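Local coordinates for galactose-binding-like protein (Bacteroides thetaiotaomicron, PDB 7M1B) that is a SusE-like protein that probably binds carbohydrate, perhaps galactose, and may have a degradative capacity, at residues Ile289-Val294 and Ile359-Asp364. Sequence-based numbering, arbitrary orientation.
Sequences IKEWEV and ILSTHD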
loop_
_atom_site.group_PDB
_atom_site.type_symbol
_atom_site.label_atom_id
_atom_site.label_comp_id
_atom_site.label_asym_id
_atom_site.label_seq_id
_atom_site.Cartn_x
_atom_site.Cartn_y
_atom_site.Cartn_z
ATOM N N ILE A 289 -5.088 -15.498 -0.719
ATOM C CA ILE A 289 -4.812 -14.809 0.544
ATOM C C ILE A 289 -5.975 -13.976 1.053
ATOM O O ILE A 289 -6.750 -13.386 0.290
ATOM C CB ILE A 289 -3.509 -13.983 0.349
ATOM C CG1 ILE A 289 -3.718 -12.851 -0.681
ATOM C CG2 ILE A 289 -2.362 -14.955 0.032
ATOM C CD1 ILE A 289 -2.450 -11.915 -0.833
ATOM N N LYS A 290 -6.052 -13.844 2.380
ATOM C CA LYS A 290 -7.199 -13.170 3.012
ATOM C C LYS A 290 -6.752 -11.860 3.657
ATOM O O LYS A 290 -7.167 -10.803 3.160
ATOM C CB LYS A 290 -7.940 -14.093 3.975
ATOM C CG LYS A 290 -9.066 -13.404 4.809
ATOM C CD LYS A 290 -9.820 -14.415 5.663
ATOM C CE LYS A 290 -10.793 -13.740 6.649
ATOM N NZ LYS A 290 -11.270 -14.673 7.676
ATOM N N GLU A 291 -5.923 -11.903 4.699
ATOM C CA GLU A 291 -5.339 -10.691 5.244
ATOM C C GLU A 291 -3.828 -10.715 5.099
ATOM O O GLU A 291 -3.156 -11.733 5.291
ATOM C CB GLU A 291 -5.687 -10.520 6.721
ATOM C CG GLU A 291 -7.155 -10.201 6.920
ATOM C CD GLU A 291 -7.421 -9.773 8.370
ATOM O OE1 GLU A 291 -6.817 -8.755 8.841
ATOM O OE2 GLU A 291 -8.224 -10.427 9.037
ATOM N N TRP A 292 -3.272 -9.542 4.808
ATOM C CA TRP A 292 -1.825 -9.425 4.736
ATOM C C TRP A 292 -1.435 -7.955 4.952
ATOM O O TRP A 292 -2.273 -7.037 4.937
ATOM C CB TRP A 292 -1.346 -9.925 3.348
ATOM C CG TRP A 292 -1.719 -9.063 2.155
ATOM C CD1 TRP A 292 -0.941 -8.127 1.499
ATOM C CD2 TRP A 292 -2.945 -9.183 1.392
ATOM N NE1 TRP A 292 -1.667 -7.589 0.460
ATOM C CE2 TRP A 292 -2.880 -8.240 0.323
ATOM C CE3 TRP A 292 -4.114 -9.957 1.529
ATOM C CZ2 TRP A 292 -3.921 -8.076 -0.606
ATOM C CZ3 TRP A 292 -5.151 -9.781 0.619
ATOM C CH2 TRP A 292 -5.043 -8.872 -0.465
ATOM N N GLU A 293 -0.134 -7.744 5.086
ATOM C CA GLU A 293 0.468 -6.446 5.070
ATOM C C GLU A 293 1.414 -6.335 3.889
ATOM O O GLU A 293 2.060 -7.301 3.535
ATOM C CB GLU A 293 1.240 -6.157 6.340
ATOM C CG GLU A 293 0.333 -6.327 7.579
ATOM C CD GLU A 293 1.088 -6.337 8.888
ATOM O OE1 GLU A 293 2.360 -6.551 8.871
ATOM O OE2 GLU A 293 0.382 -6.284 9.937
ATOM N N VAL A 294 1.517 -5.112 3.363
ATOM C CA VAL A 294 2.536 -4.821 2.356
ATOM C C VAL A 294 3.613 -3.960 3.000
ATOM O O VAL A 294 3.257 -2.974 3.660
ATOM C CB VAL A 294 1.928 -4.071 1.154
ATOM C CG1 VAL A 294 3.053 -3.878 0.120
ATOM C CG2 VAL A 294 0.807 -4.929 0.519
ATOM N N ILE A 359 1.956 -12.411 4.680
ATOM C CA ILE A 359 0.634 -13.022 4.613
ATOM C C ILE A 359 0.265 -13.440 6.040
ATOM O O ILE A 359 0.986 -14.260 6.633
ATOM C CB ILE A 359 0.614 -14.222 3.642
ATOM C CG1 ILE A 359 1.165 -13.889 2.242
ATOM C CG2 ILE A 359 -0.814 -14.813 3.586
ATOM C CD1 ILE A 359 0.422 -12.757 1.596
ATOM N N LEU A 360 -0.882 -12.962 6.528
ATOM C CA LEU A 360 -1.350 -13.296 7.875
ATOM C C LEU A 360 -2.312 -14.494 7.829
ATOM O O LEU A 360 -2.327 -15.351 8.733
ATOM C CB LEU A 360 -2.047 -12.056 8.454
ATOM C CG LEU A 360 -1.270 -10.724 8.449
ATOM C CD1 LEU A 360 -2.082 -9.634 9.133
ATOM C CD2 LEU A 360 0.061 -10.856 9.136
ATOM N N SER A 361 -3.131 -14.569 6.764
ATOM C CA SER A 361 -4.216 -15.561 6.703
ATOM C C SER A 361 -4.540 -15.892 5.234
ATOM O O SER A 361 -4.379 -14.973 4.401
ATOM C CB SER A 361 -5.432 -15.092 7.554
ATOM O OG SER A 361 -6.009 -13.938 6.920
ATOM N N THR A 362 -5.243 -17.023 5.036
ATOM C CA THR A 362 -5.785 -17.367 3.728
ATOM C C THR A 362 -7.293 -17.595 3.839
ATOM O O THR A 362 -7.800 -17.779 4.972
ATOM C CB THR A 362 -5.108 -18.619 3.173
ATOM O OG1 THR A 362 -5.291 -19.623 4.188
ATOM C CG2 THR A 362 -3.624 -18.412 2.904
ATOM N N HIS A 363 -8.024 -17.481 2.723
ATOM C CA HIS A 363 -9.471 -17.616 2.741
ATOM C C HIS A 363 -9.914 -18.994 3.263
ATOM O O HIS A 363 -10.859 -19.078 4.063
ATOM C CB HIS A 363 -10.074 -17.361 1.358
ATOM C CG HIS A 363 -10.206 -15.890 1.082
ATOM N ND1 HIS A 363 -11.047 -15.077 1.837
ATOM C CD2 HIS A 363 -9.515 -15.069 0.252
ATOM C CE1 HIS A 363 -10.996 -13.833 1.344
ATOM N NE2 HIS A 363 -10.081 -13.814 0.339
ATOM N N ASP A 364 -9.193 -20.063 2.886
ATOM C CA ASP A 364 -9.579 -21.422 3.367
ATOM C C ASP A 364 -8.816 -21.831 4.624
ATOM O O ASP A 364 -9.077 -22.945 5.138
ATOM C CB ASP A 364 -9.503 -22.463 2.227
ATOM C CG ASP A 364 -8.079 -22.797 1.781
ATOM O OD1 ASP A 364 -7.096 -22.271 2.356
ATOM O OD2 ASP A 364 -7.967 -23.550 0.748
HETATM O O HOH W 1 -12.190 -17.189 5.961
HETATM O O HOH W 2 -7.980 -13.182 8.544
#
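With chi1 at 68°, Ser361 holds OG between its own backbone N and carbonyl carbon, and from there the hydroxyl reaches the backbone N of Glu291 at 3.0 Å. His363, its CG swung anti to the carbonyl carbon, brings its imidazole beneath Lys290, whose CB sits over the ring centre in a CH-pi contact, 3.9 Å from the centroid and only 8° off the normal. NE2 of this ring is hydrogen-bonded to Ser318 OG, and Tyr284 meets it edge-to-face. Cut back to an alanine, His363 would probably leave Lys290 CB without the ring face it packs on and Ser318 OG without its NE2 partner. Two residues, Lys290 and Glu291, stand opposite the single Ser361, which makes a classic beta bulge just before strand 292-297 pairs antiparallel with 352-362 in a domain of the galactose-binding clan. Ser361 O accepts a fairly straight bond from Lys290 N (2.9 Å, 162°), while Glu291 O is gripped twice, by Leu360 N and, in the carbonyl plane on a lone pair, by Ser361 N. On the buried side, Ile359 CD1 touches both Ile289 CD1 and Trp292 CB, at 3.9 Å and 3.8 Å. Ile289 CD1 also lies over one face of the indole, offset toward its rim. Two waters bridge the segments: one joins Ser361 OG to Glu291 OE2, the other Lys290 NZ to the backbone O of His363.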